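Local coordinates for replicase polyprotein 1a (Avian infectious bronchitis virus, PDB 3LD1) that is of unknown function but forms part of nsp2, a non-structural protein cut from the replicase polyprotein of a gammacoronavirus and probably acting in the infected cell, at residues Phe20-His25 / Gly90-Ala95; Cys106-Thr111 / Ile140-Met145; Ala117-Leu122 / Met147-Gly152; Val294-Arg299 / Glu314-Ser319; Leu326-Lys331 / Ala339-Asn344. The protein carries 3 engineered substitutions. All blocks are in the same frame, centred on the assembly; numbering follows the deposited sequence.

Contact 1 (Phe20-His25 / Gly90-Ala95); sequences FFYTSH and GVSPFA
Tyr22 lays one face of its ring over Ser92, whose CB sits almost on the ring normal, 3.4 Å from the centroid of the Tyr22 ring, a CH-pi contact. Tyr22 OH donates to Gly90 O at 2.6 Å; this carbonyl lies at the ring edge, near its plane. The planes of Phe21 and Phe94 are 43° apart, an oblique pairing in which Phe94 CE2 comes over one face of Phe21, nearer the ring's margin than its middle. Phe94 reaches it with CG anti to its own backbone N (chi1 -176°). Ser92 is the N-cap of helix 93-103: its OG accepts from Ala95 N at 3.2 Å and gives a weak bond to Phe21 O. Tyr98, later on the same helix, meets Phe21 edge-to-face. The loop after helix 13-20 is thus fitted to helix 93-103 by the rings of Phe21 and Tyr22 from the loop and Phe94 from the helix, while phenol and serine hydroxyl each supply a polar link, so both hydroxyls have partners within this buried joint.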
# COMPACT_ATOMS: atom_id res chain seq x y z
N PHE A 20 -18.75 -19.39 -4.24
CA PHE A 20 -18.69 -18.00 -3.76
C PHE A 20 -19.23 -16.93 -4.77
O PHE A 20 -19.78 -15.90 -4.39
CB PHE A 20 -17.27 -17.59 -3.32
CG PHE A 20 -17.21 -16.17 -2.70
CD1 PHE A 20 -17.72 -15.93 -1.42
CD2 PHE A 20 -16.68 -15.09 -3.44
CE1 PHE A 20 -17.67 -14.61 -0.88
CE2 PHE A 20 -16.59 -13.79 -2.91
CZ PHE A 20 -17.10 -13.52 -1.65
N PHE A 21 -19.06 -17.17 -6.05
CA PHE A 21 -19.46 -16.15 -6.99
C PHE A 21 -20.97 -15.97 -7.19
O PHE A 21 -21.40 -15.25 -8.11
CB PHE A 21 -18.79 -16.47 -8.30
CG PHE A 21 -17.36 -16.12 -8.30
CD1 PHE A 21 -16.86 -15.18 -7.38
CD2 PHE A 21 -16.49 -16.66 -9.28
CE1 PHE A 21 -15.48 -14.83 -7.41
CE2 PHE A 21 -15.11 -16.33 -9.30
CZ PHE A 21 -14.62 -15.43 -8.37
N TYR A 22 -21.78 -16.63 -6.36
CA TYR A 22 -23.22 -16.37 -6.33
C TYR A 22 -23.53 -15.20 -5.45
O TYR A 22 -24.67 -14.75 -5.42
CB TYR A 22 -23.99 -17.58 -5.79
CG TYR A 22 -24.26 -18.61 -6.82
CD1 TYR A 22 -25.59 -18.82 -7.30
CD2 TYR A 22 -23.21 -19.44 -7.32
CE1 TYR A 22 -25.86 -19.83 -8.32
CE2 TYR A 22 -23.48 -20.44 -8.30
CZ TYR A 22 -24.83 -20.58 -8.79
OH TYR A 22 -25.11 -21.48 -9.72
N THR A 23 -22.51 -14.70 -4.72
CA THR A 23 -22.67 -13.67 -3.71
C THR A 23 -23.36 -12.42 -4.28
O THR A 23 -23.24 -12.12 -5.50
CB THR A 23 -21.33 -13.24 -3.10
OG1 THR A 23 -21.57 -12.43 -1.95
CG2 THR A 23 -20.50 -12.46 -4.13
N SER A 24 -24.14 -11.76 -3.41
CA SER A 24 -24.94 -10.62 -3.85
C SER A 24 -24.15 -9.41 -3.41
O SER A 24 -24.40 -8.27 -3.85
CB SER A 24 -26.40 -10.63 -3.23
OG SER A 24 -26.43 -10.97 -1.83
N HIS A 25 -23.15 -9.66 -2.56
CA HIS A 25 -22.44 -8.59 -1.96
C HIS A 25 -21.92 -7.67 -3.01
O HIS A 25 -21.45 -8.15 -4.04
CB HIS A 25 -21.35 -9.08 -1.09
CG HIS A 25 -20.88 -8.04 -0.13
ND1 HIS A 25 -20.09 -6.97 -0.53
CD2 HIS A 25 -21.13 -7.86 1.18
CE1 HIS A 25 -19.85 -6.21 0.51
NE2 HIS A 25 -20.46 -6.73 1.57
N GLY A 90 -29.53 -22.50 -8.52
CA GLY A 90 -30.01 -21.81 -9.70
C GLY A 90 -28.76 -21.34 -10.40
O GLY A 90 -27.66 -21.83 -10.12
N VAL A 91 -28.91 -20.39 -11.32
CA VAL A 91 -27.89 -19.97 -12.23
C VAL A 91 -27.40 -18.64 -11.73
O VAL A 91 -28.20 -17.81 -11.28
CB VAL A 91 -28.42 -19.80 -13.66
CG1 VAL A 91 -27.29 -19.30 -14.64
CG2 VAL A 91 -28.92 -21.10 -14.17
N SER A 92 -26.07 -18.48 -11.77
CA SER A 92 -25.40 -17.23 -11.52
C SER A 92 -24.74 -16.77 -12.81
O SER A 92 -23.95 -17.45 -13.35
CB SER A 92 -24.33 -17.39 -10.43
OG SER A 92 -23.51 -16.23 -10.45
N PRO A 93 -25.08 -15.59 -13.30
CA PRO A 93 -24.54 -15.26 -14.65
C PRO A 93 -23.01 -15.09 -14.57
O PRO A 93 -22.22 -15.57 -15.44
CB PRO A 93 -25.28 -13.94 -15.08
CG PRO A 93 -26.43 -13.74 -14.03
CD PRO A 93 -25.97 -14.53 -12.75
N PHE A 94 -22.61 -14.44 -13.50
CA PHE A 94 -21.20 -14.38 -13.15
C PHE A 94 -20.46 -15.77 -13.12
O PHE A 94 -19.46 -15.98 -13.86
CB PHE A 94 -21.04 -13.61 -11.84
CG PHE A 94 -19.61 -13.39 -11.41
CD1 PHE A 94 -18.58 -13.11 -12.35
CD2 PHE A 94 -19.27 -13.39 -10.06
CE1 PHE A 94 -17.21 -12.85 -11.91
CE2 PHE A 94 -17.91 -13.16 -9.64
CZ PHE A 94 -16.89 -12.90 -10.57
N ALA A 95 -20.90 -16.69 -12.27
CA ALA A 95 -20.33 -18.03 -12.31
C ALA A 95 -20.18 -18.51 -13.76
O ALA A 95 -19.13 -18.95 -14.16
CB ALA A 95 -21.16 -19.06 -11.49

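Contact 2 (Cys106-Thr111 / Ile140-Met145); sequences CQWSLT and IQVSAM
Helix against helix in the N-terminal, mainly helical half of the chain: the last turn of the short helix 105-108 pushes an indole at the beginning of the long helix 140-162, where Met145 makes a Met-aromatic contact with Trp108. The sulfur is not tight on the ring; Met145 SD stands 5.2 Å from the centroid of the six-membered ring of Trp108, above its face. Closer in are the methylenes, with Met145 CB 3.7 Å from Trp108 CZ3, and the two side chains cross at about a right angle. Met145 CG is anti to the backbone N (chi1 176°), and bends at chi2 and chi3 fold the thioether back above the indole. At the edge of the same ring, near its plane, lie the backbone Gln141 O, 3.6 Å from Trp108 CZ3, and Val142 CG2, 4.2 Å from Trp108 CH2. The far end of the indole is held from elsewhere, since NE1 donates to Leu101 O in helix 93-103. Arg118 of helix 112-121 also packs on Trp108. Ser109, whose OG is bonded to Ala105 O, turns toward Gln141, and its OG ends 3.3 Å from Gln141 OE1.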
# COMPACT_ATOMS: atom_id res chain seq x y z
N CYS A 106 -6.46 -22.32 -21.21
CA CYS A 106 -5.59 -23.06 -21.99
C CYS A 106 -5.05 -22.12 -23.09
O CYS A 106 -3.98 -22.38 -23.64
CB CYS A 106 -6.34 -24.28 -22.51
SG CYS A 106 -7.74 -23.85 -23.63
N GLN A 107 -5.70 -20.98 -23.36
CA GLN A 107 -5.10 -20.00 -24.25
C GLN A 107 -4.47 -18.88 -23.55
O GLN A 107 -3.32 -18.59 -23.84
CB GLN A 107 -6.05 -19.40 -25.27
CG GLN A 107 -6.75 -20.44 -26.10
CD GLN A 107 -8.18 -20.00 -26.46
OE1 GLN A 107 -8.59 -18.85 -26.24
NE2 GLN A 107 -8.94 -20.92 -27.00
N TRP A 108 -5.16 -18.20 -22.65
CA TRP A 108 -4.61 -16.93 -22.15
C TRP A 108 -3.51 -17.07 -21.08
O TRP A 108 -2.78 -16.13 -20.78
CB TRP A 108 -5.72 -15.99 -21.73
CG TRP A 108 -6.72 -16.57 -20.73
CD1 TRP A 108 -7.99 -17.02 -21.01
CD2 TRP A 108 -6.54 -16.75 -19.30
NE1 TRP A 108 -8.59 -17.49 -19.87
CE2 TRP A 108 -7.74 -17.32 -18.80
CE3 TRP A 108 -5.48 -16.51 -18.41
CZ2 TRP A 108 -7.92 -17.65 -17.41
CZ3 TRP A 108 -5.63 -16.84 -17.01
CH2 TRP A 108 -6.87 -17.35 -16.52
N SER A 109 -3.37 -18.26 -20.52
CA SER A 109 -2.32 -18.49 -19.56
C SER A 109 -1.02 -19.07 -20.08
O SER A 109 -0.12 -19.36 -19.28
CB SER A 109 -2.81 -19.34 -18.39
OG SER A 109 -3.06 -20.67 -18.74
N LEU A 110 -0.93 -19.21 -21.40
CA LEU A 110 0.28 -19.72 -22.12
C LEU A 110 1.58 -19.06 -21.63
O LEU A 110 2.46 -19.77 -21.17
CB LEU A 110 0.09 -19.52 -23.66
CG LEU A 110 -0.37 -20.71 -24.48
CD1 LEU A 110 -1.09 -21.72 -23.63
CD2 LEU A 110 -1.13 -20.40 -25.79
N THR A 111 1.65 -17.72 -21.68
CA THR A 111 2.81 -16.90 -21.40
C THR A 111 2.50 -15.51 -20.73
O THR A 111 1.35 -15.01 -20.76
CB THR A 111 3.42 -16.52 -22.72
OG1 THR A 111 2.52 -15.68 -23.48
CG2 THR A 111 3.74 -17.76 -23.55
N ILE A 140 -5.54 -19.95 -8.40
CA ILE A 140 -4.38 -19.12 -8.47
C ILE A 140 -4.27 -18.48 -9.85
O ILE A 140 -4.09 -17.25 -10.01
CB ILE A 140 -3.20 -19.96 -8.15
CG1 ILE A 140 -3.20 -20.27 -6.64
CG2 ILE A 140 -1.94 -19.30 -8.60
CD1 ILE A 140 -2.32 -21.45 -6.26
N GLN A 141 -4.40 -19.31 -10.85
CA GLN A 141 -4.21 -18.92 -12.20
C GLN A 141 -5.16 -17.81 -12.60
O GLN A 141 -4.84 -17.02 -13.48
CB GLN A 141 -4.42 -20.21 -13.04
CG GLN A 141 -4.49 -20.13 -14.57
CD GLN A 141 -5.22 -21.39 -15.18
OE1 GLN A 141 -4.90 -21.83 -16.27
NE2 GLN A 141 -6.17 -21.98 -14.44
N VAL A 142 -6.30 -17.68 -11.92
CA VAL A 142 -7.18 -16.57 -12.25
C VAL A 142 -6.83 -15.33 -11.48
O VAL A 142 -6.68 -14.22 -12.06
CB VAL A 142 -8.72 -16.92 -12.03
CG1 VAL A 142 -9.63 -15.63 -11.98
CG2 VAL A 142 -9.20 -17.92 -13.07
N SER A 143 -6.74 -15.45 -10.17
CA SER A 143 -6.39 -14.27 -9.38
C SER A 143 -5.06 -13.66 -9.89
O SER A 143 -4.97 -12.43 -10.12
CB SER A 143 -6.34 -14.60 -7.90
OG SER A 143 -5.57 -15.78 -7.69
N ALA A 144 -4.05 -14.50 -10.20
CA ALA A 144 -2.73 -13.91 -10.60
C ALA A 144 -2.83 -13.12 -11.87
O ALA A 144 -2.23 -12.05 -11.99
CB ALA A 144 -1.69 -14.93 -10.72
N MET A 145 -3.64 -13.61 -12.81
CA MET A 145 -3.86 -12.92 -14.09
C MET A 145 -4.60 -11.65 -13.82
O MET A 145 -4.16 -10.59 -14.21
CB MET A 145 -4.67 -13.84 -15.07
CG MET A 145 -5.08 -13.21 -16.48
SD MET A 145 -6.48 -12.11 -16.23
CE MET A 145 -7.76 -13.21 -15.73

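Contact 3 (Ala117-Leu122 / Met147-Gly152); sequences ARALTL and MRRLVG. Engineered in segment 117-122: Leu120 (natural residue Gln).
Arg149 is the side chain that reaches from helix 140-162 across to helix 112-121. At its root, the bond from CA to CB points neither straight at that helix nor away from it, and the end of the chain comes nearer than CB does. CG stands beside the backbone N and anti to the carbonyl carbon (chi1 -59°), and from there the chain runs past Ala119 O. CG itself passes 3.4 Å from Ala119 O, and CD follows alongside the same oxygen at 3.6 Å. After a bend at chi3, NE donates to Ala119 O at 2.9 Å, with an N-H...O angle of 147°; the donor comes in nearly along the C=O axis, although the oxygen is tilted out of the guanidinium plane. Leu122 CB also touches this nitrogen, 3.8 Å from Arg149 NE. The axes of the helical segments 117-121 and 147-152 cross here at -68°, 8.7 Å apart at their closest. At the closest backbone pair, Ala119 CB rests 3.9 Å from Arg148 CB. Further out, the tip of Arg149 brings NH2 to 2.9 Å from Leu120 O, the carbonyl of an engineered residue, while the same NH2 forms a salt bridge with Asp123. Arg148 leaves in another direction, and its NE is in a salt bridge with Asp116.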
# COMPACT_ATOMS: atom_id res chain seq x y z
N ALA A 117 -2.40 -9.69 -21.75
CA ALA A 117 -3.43 -9.33 -22.71
C ALA A 117 -4.83 -9.77 -22.19
O ALA A 117 -5.78 -9.02 -22.22
CB ALA A 117 -3.12 -9.89 -24.14
N ARG A 118 -4.93 -10.93 -21.61
CA ARG A 118 -6.21 -11.28 -21.07
C ARG A 118 -6.56 -10.30 -19.95
O ARG A 118 -7.73 -9.91 -19.88
CB ARG A 118 -6.22 -12.71 -20.52
CG ARG A 118 -7.49 -13.01 -19.71
CD ARG A 118 -8.68 -13.24 -20.63
NE ARG A 118 -9.10 -11.96 -21.21
CZ ARG A 118 -10.14 -11.82 -22.03
NH1 ARG A 118 -10.46 -10.64 -22.51
NH2 ARG A 118 -10.86 -12.88 -22.37
N ALA A 119 -5.56 -9.92 -19.11
CA ALA A 119 -5.78 -8.97 -17.98
C ALA A 119 -6.28 -7.62 -18.43
O ALA A 119 -7.06 -6.98 -17.76
CB ALA A 119 -4.51 -8.74 -17.23
N LEU A 120 -5.69 -7.11 -19.51
CA LEU A 120 -5.77 -5.70 -19.79
C LEU A 120 -7.17 -5.48 -20.37
O LEU A 120 -7.81 -4.46 -20.18
CB LEU A 120 -4.70 -5.39 -20.83
CG LEU A 120 -4.83 -4.07 -21.63
CD1 LEU A 120 -4.62 -2.87 -20.65
CD2 LEU A 120 -3.89 -4.06 -22.83
N THR A 121 -7.62 -6.52 -21.02
CA THR A 121 -8.85 -6.59 -21.80
C THR A 121 -10.06 -7.10 -20.99
O THR A 121 -11.22 -7.01 -21.40
CB THR A 121 -8.47 -7.58 -22.89
OG1 THR A 121 -8.14 -6.81 -24.05
CG2 THR A 121 -9.51 -8.54 -23.17
N LEU A 122 -9.77 -7.65 -19.84
CA LEU A 122 -10.73 -8.22 -18.96
C LEU A 122 -12.10 -7.50 -18.77
O LEU A 122 -13.16 -8.13 -18.71
CB LEU A 122 -10.03 -8.41 -17.63
CG LEU A 122 -10.74 -9.39 -16.76
CD1 LEU A 122 -10.62 -10.70 -17.44
CD2 LEU A 122 -10.11 -9.41 -15.37
N MET A 147 -5.08 -9.83 -11.05
CA MET A 147 -4.34 -8.87 -10.25
C MET A 147 -3.38 -8.04 -11.09
O MET A 147 -3.00 -6.94 -10.68
CB MET A 147 -3.60 -9.52 -9.10
CG MET A 147 -4.48 -10.00 -7.95
SD MET A 147 -3.48 -10.66 -6.57
CE MET A 147 -3.40 -12.39 -6.87
N ARG A 148 -3.01 -8.54 -12.26
CA ARG A 148 -2.08 -7.80 -13.05
C ARG A 148 -2.58 -6.38 -13.22
O ARG A 148 -1.77 -5.53 -13.42
CB ARG A 148 -1.76 -8.52 -14.41
CG ARG A 148 -0.99 -9.82 -14.15
CD ARG A 148 -0.82 -10.67 -15.40
NE ARG A 148 0.57 -10.61 -15.82
CZ ARG A 148 1.49 -11.43 -15.38
NH1 ARG A 148 1.14 -12.42 -14.56
NH2 ARG A 148 2.72 -11.29 -15.78
N ARG A 149 -3.88 -6.13 -13.09
CA ARG A 149 -4.46 -4.82 -13.46
C ARG A 149 -4.19 -3.82 -12.39
O ARG A 149 -4.28 -2.61 -12.65
CB ARG A 149 -5.98 -4.84 -13.59
CG ARG A 149 -6.59 -5.77 -14.60
CD ARG A 149 -8.16 -5.53 -14.60
NE ARG A 149 -8.58 -5.32 -15.98
CZ ARG A 149 -9.18 -4.23 -16.47
NH1 ARG A 149 -9.57 -3.22 -15.71
NH2 ARG A 149 -9.45 -4.21 -17.76
N LEU A 150 -3.97 -4.34 -11.19
CA LEU A 150 -3.80 -3.52 -9.99
C LEU A 150 -2.44 -2.79 -9.90
O LEU A 150 -2.34 -1.76 -9.23
CB LEU A 150 -4.00 -4.34 -8.74
CG LEU A 150 -5.38 -4.96 -8.59
CD1 LEU A 150 -5.46 -5.88 -7.41
CD2 LEU A 150 -6.45 -3.94 -8.54
N VAL A 151 -1.45 -3.31 -10.64
CA VAL A 151 -0.11 -2.73 -10.69
C VAL A 151 -0.26 -1.32 -11.25
O VAL A 151 0.03 -0.35 -10.58
CB VAL A 151 0.78 -3.60 -11.54
CG1 VAL A 151 2.16 -2.99 -11.62
CG2 VAL A 151 0.84 -5.05 -10.95
N GLY A 152 -0.80 -1.23 -12.44
CA GLY A 152 -1.20 0.03 -13.04
C GLY A 152 -1.92 0.95 -12.06
O GLY A 152 -1.55 2.12 -11.97

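Contact 4 (Val294-Arg299 / Glu314-Ser319); sequences VVRGMR and ESEGWS
Strands 294-298 and 316-319 run parallel with their short axes 42° apart, Val294 bridging Glu316 and Val295 bridging Gly317, until a beta bulge shifts the register by one before Met298 meets Ser319. The backbone bonds pass back and forth across the pair: Gly317 N to Val294 O, Arg296 N to Gly317 O, Ser319 N to Gly297 O and Arg299 N to Ser319 O. Trp318 is gripped from both faces of its indole. Over the centre of one face lies Arg299 NH1, 3.4 Å from Trp318 CE2, in a cation-pi contact whose guanidinium stands nearly upright on the ring, the planes 84° apart. The opposite face takes Arg296 CD, 3.7 Å from Trp318 NE1, as a CH-pi contact. This pairing belongs to the six-stranded mixed sheet of the C-terminal part of the chain, where strand 316-322 is also neighbour to 325-332. Bent at chi2 (128°), Arg296 goes on past the indole to Glu316: its NH2 is 2.8 Å from Glu316 OE1 and its NE 3.2 Å from the same oxygen, a salt bridge whose two hydrogen bonds are both weak and bent. Arg299 NH2 also forms a salt bridge with Asp301, which helps position the guanidinium. Beyond the bulge, Met298 SD lies 3.1 Å from Ser319 OG; from before it, Val295 CG1 packs on Ser319 CB at 3.7 Å.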
# COMPACT_ATOMS: atom_id res chain seq x y z
N VAL A 294 6.33 29.75 17.51
CA VAL A 294 6.29 31.20 17.30
C VAL A 294 7.64 31.83 17.10
O VAL A 294 8.53 31.64 17.89
CB VAL A 294 5.73 31.92 18.55
CG1 VAL A 294 5.75 33.46 18.35
CG2 VAL A 294 4.32 31.35 18.97
N VAL A 295 7.80 32.67 16.09
CA VAL A 295 9.08 33.23 15.86
C VAL A 295 8.95 34.64 16.26
O VAL A 295 8.30 35.41 15.56
CB VAL A 295 9.41 33.16 14.31
CG1 VAL A 295 10.88 33.49 13.98
CG2 VAL A 295 9.11 31.80 13.77
N ARG A 296 9.59 35.04 17.36
CA ARG A 296 9.44 36.46 17.88
C ARG A 296 10.07 37.45 16.98
O ARG A 296 9.55 38.56 16.89
CB ARG A 296 10.03 36.67 19.29
CG ARG A 296 9.31 35.86 20.37
CD ARG A 296 10.28 35.04 21.22
NE ARG A 296 9.61 34.46 22.37
CZ ARG A 296 9.60 34.98 23.61
NH1 ARG A 296 10.24 36.12 23.89
NH2 ARG A 296 8.95 34.34 24.59
N GLY A 297 11.21 37.09 16.36
CA GLY A 297 11.99 38.01 15.50
C GLY A 297 13.31 37.31 15.18
O GLY A 297 13.55 36.12 15.55
N MET A 298 14.18 38.03 14.46
CA MET A 298 15.51 37.50 14.06
C MET A 298 16.48 37.88 15.13
O MET A 298 16.42 39.01 15.59
CB MET A 298 16.06 38.19 12.80
CG MET A 298 17.25 37.43 12.17
SD MET A 298 16.74 35.88 11.32
CE MET A 298 16.03 36.68 9.84
N ARG A 299 17.40 36.97 15.47
CA ARG A 299 18.62 37.30 16.21
C ARG A 299 19.86 36.78 15.45
O ARG A 299 19.73 35.83 14.66
CB ARG A 299 18.56 36.66 17.59
CG ARG A 299 18.63 35.14 17.59
CD ARG A 299 18.22 34.52 18.88
NE ARG A 299 19.11 34.96 19.92
CZ ARG A 299 18.76 35.18 21.19
NH1 ARG A 299 17.51 35.00 21.62
NH2 ARG A 299 19.70 35.58 22.03
N GLU A 314 11.17 23.89 21.62
CA GLU A 314 10.37 24.83 22.34
C GLU A 314 9.46 25.53 21.36
O GLU A 314 9.88 25.85 20.22
CB GLU A 314 11.28 25.82 23.08
CG GLU A 314 12.08 25.19 24.24
CD GLU A 314 11.14 24.39 25.24
OE1 GLU A 314 10.22 25.02 25.84
OE2 GLU A 314 11.28 23.14 25.39
N SER A 315 8.24 25.80 21.80
CA SER A 315 7.18 26.38 20.96
C SER A 315 7.28 27.91 20.72
O SER A 315 6.51 28.46 19.88
CB SER A 315 5.81 26.01 21.50
OG SER A 315 5.54 26.74 22.68
N GLU A 316 8.21 28.59 21.42
CA GLU A 316 8.50 30.00 21.12
C GLU A 316 9.97 30.18 21.04
O GLU A 316 10.72 29.64 21.88
CB GLU A 316 8.02 30.94 22.23
CG GLU A 316 6.50 30.95 22.45
CD GLU A 316 6.03 32.22 23.09
OE1 GLU A 316 6.78 33.23 23.16
OE2 GLU A 316 4.87 32.22 23.51
N GLY A 317 10.40 30.93 20.03
CA GLY A 317 11.82 31.20 19.84
C GLY A 317 12.04 32.36 18.88
O GLY A 317 11.24 33.36 18.83
N TRP A 318 13.11 32.23 18.09
CA TRP A 318 13.51 33.23 17.07
C TRP A 318 13.93 32.50 15.75
O TRP A 318 14.10 31.27 15.71
CB TRP A 318 14.68 34.08 17.60
CG TRP A 318 14.42 34.63 18.97
CD1 TRP A 318 13.95 35.91 19.28
CD2 TRP A 318 14.56 33.94 20.24
NE1 TRP A 318 13.79 36.02 20.66
CE2 TRP A 318 14.16 34.84 21.26
CE3 TRP A 318 14.99 32.67 20.61
CZ2 TRP A 318 14.17 34.50 22.63
CZ3 TRP A 318 14.98 32.31 21.99
CH2 TRP A 318 14.58 33.24 22.98
N SER A 319 14.17 33.28 14.71
CA SER A 319 14.85 32.82 13.54
C SER A 319 16.23 33.34 13.64
O SER A 319 16.44 34.34 14.32
CB SER A 319 14.17 33.33 12.28
OG SER A 319 13.99 34.72 12.32

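Contact 5 (Leu326-Lys331 / Ala339-Asn344); sequences LCYVFK and APLSGN
Tyr328 and Ala339 form the antiparallel hydrogen-bonded pair of the beta hairpin made by strands 325-332 and 335-342. Tyr328 N donates to Ala339 O at 2.8 Å, and Ala339 N returns a bond to Tyr328 O. Both side chains lie on the same face of the sheet. Tyr328 CG is anti to the backbone N (chi1 179°), which carries the ring outward with Ala339 CB at its edge, 4.5 Å from Tyr328 CD2. Leu341 packs beside the same tyrosine: its CB is 4.0 Å from Tyr328 CB, while one methyl, Leu341 CD2, reaches back to Cys327 O at 3.9 Å. Cys327 CB comes 3.4 Å from Ala339 O. In the next shell, the phenol of Tyr328 is bonded to Glu314 O, just ahead of strand 316-322, and Val293 and Ala346 also pack on this side chain. Cys327 and Val329 are backbone-bonded to Ala320 and Trp318, which holds the hairpin's first strand to the neighbouring strand 316-322. Away from the paired residues, where the two strands splay, a water molecule bridges them by donating to Leu326 O and to Leu341 O, 2.7 Å from each.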
# COMPACT_ATOMS: atom_id res chain seq x y z
N LEU A 326 17.92 29.95 6.83
CA LEU A 326 17.01 30.52 7.82
C LEU A 326 16.54 29.40 8.71
O LEU A 326 15.81 28.49 8.26
CB LEU A 326 15.82 31.16 7.19
CG LEU A 326 15.33 32.52 7.69
CD1 LEU A 326 13.82 32.66 7.46
CD2 LEU A 326 15.65 32.83 9.13
N CYS A 327 16.99 29.44 9.98
CA CYS A 327 16.65 28.40 10.91
C CYS A 327 15.80 28.95 12.04
O CYS A 327 15.59 30.15 12.15
CB CYS A 327 17.91 27.76 11.48
SG CYS A 327 18.98 26.92 10.36
N TYR A 328 15.27 28.05 12.85
CA TYR A 328 14.57 28.36 14.07
C TYR A 328 15.57 28.08 15.15
O TYR A 328 16.33 27.09 15.10
CB TYR A 328 13.46 27.38 14.27
CG TYR A 328 12.66 27.57 15.54
CD1 TYR A 328 11.77 28.65 15.67
CD2 TYR A 328 12.78 26.65 16.62
CE1 TYR A 328 11.04 28.82 16.83
CE2 TYR A 328 12.04 26.80 17.78
CZ TYR A 328 11.16 27.89 17.89
OH TYR A 328 10.38 28.06 19.02
N VAL A 329 15.50 28.93 16.17
CA VAL A 329 16.48 28.94 17.19
C VAL A 329 15.66 29.14 18.50
O VAL A 329 14.73 29.96 18.57
CB VAL A 329 17.51 30.05 16.77
CG1 VAL A 329 17.27 31.42 17.39
CG2 VAL A 329 18.83 29.60 16.87
N PHE A 330 15.97 28.35 19.52
CA PHE A 330 15.31 28.47 20.78
C PHE A 330 16.27 28.27 21.94
O PHE A 330 17.30 27.67 21.77
CB PHE A 330 14.14 27.48 20.86
CG PHE A 330 14.53 26.03 20.81
CD1 PHE A 330 14.69 25.39 19.60
CD2 PHE A 330 14.61 25.28 21.98
CE1 PHE A 330 14.96 24.01 19.54
CE2 PHE A 330 14.88 23.89 21.96
CZ PHE A 330 15.07 23.26 20.74
N LYS A 331 15.89 28.79 23.12
CA LYS A 331 16.62 28.70 24.40
C LYS A 331 15.96 27.66 25.35
O LYS A 331 14.75 27.55 25.46
CB LYS A 331 16.61 30.09 25.05
CG LYS A 331 17.76 30.40 26.02
CD LYS A 331 17.56 31.73 26.82
CE LYS A 331 18.73 31.91 27.89
NZ LYS A 331 18.53 33.02 28.87
N ALA A 339 17.01 24.65 14.81
CA ALA A 339 16.25 23.62 14.09
C ALA A 339 15.84 24.07 12.70
O ALA A 339 15.80 25.32 12.39
CB ALA A 339 15.05 23.19 14.89
N PRO A 340 15.58 23.07 11.81
CA PRO A 340 15.09 23.48 10.46
C PRO A 340 13.73 24.12 10.57
O PRO A 340 12.98 23.74 11.43
CB PRO A 340 15.12 22.19 9.63
CG PRO A 340 15.97 21.20 10.45
CD PRO A 340 15.77 21.62 11.92
N LEU A 341 13.46 25.14 9.78
CA LEU A 341 12.19 25.86 9.86
C LEU A 341 11.54 26.02 8.52
O LEU A 341 12.23 26.36 7.55
CB LEU A 341 12.46 27.28 10.41
CG LEU A 341 11.36 28.32 10.74
CD1 LEU A 341 10.34 27.81 11.76
CD2 LEU A 341 11.88 29.77 11.18
N SER A 342 10.21 25.86 8.46
CA SER A 342 9.43 26.19 7.27
C SER A 342 8.23 27.01 7.74
O SER A 342 7.40 26.48 8.52
CB SER A 342 8.97 24.88 6.66
OG SER A 342 7.92 25.08 5.74
N GLY A 343 8.14 28.29 7.34
CA GLY A 343 7.05 29.17 7.84
C GLY A 343 7.19 29.17 9.37
O GLY A 343 8.21 29.62 9.89
N ASN A 344 6.19 28.60 10.08
CA ASN A 344 6.07 28.54 11.54
C ASN A 344 6.07 27.09 11.97
O ASN A 344 5.49 26.69 12.97
CB ASN A 344 4.78 29.21 12.03
CG ASN A 344 4.84 30.77 12.06
OD1 ASN A 344 3.86 31.45 11.80
ND2 ASN A 344 5.96 31.31 12.40
O HOH W 1 13.72 28.37 6.58

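The five contacts fall into two groups on opposite sides of the centre of this elongated chain. In the helical group, contacts 2 and 3 are neighbours, with centres 11 Å apart, and share helix 140-162; Met145 SD packs on Arg118 CG at 3.7 Å. Contact 1 lies about 21 Å from contact 2, centre to centre, and is joined to it along the chain by helix 93-103 followed by helix 105-108. Contacts 4 and 5 form the other group, only about 7 Å apart between centres, in one sheet, where Glu314 CG packs 3.4 Å from Phe330 CD2. About 65 Å separates the centres of contacts 1 and 4.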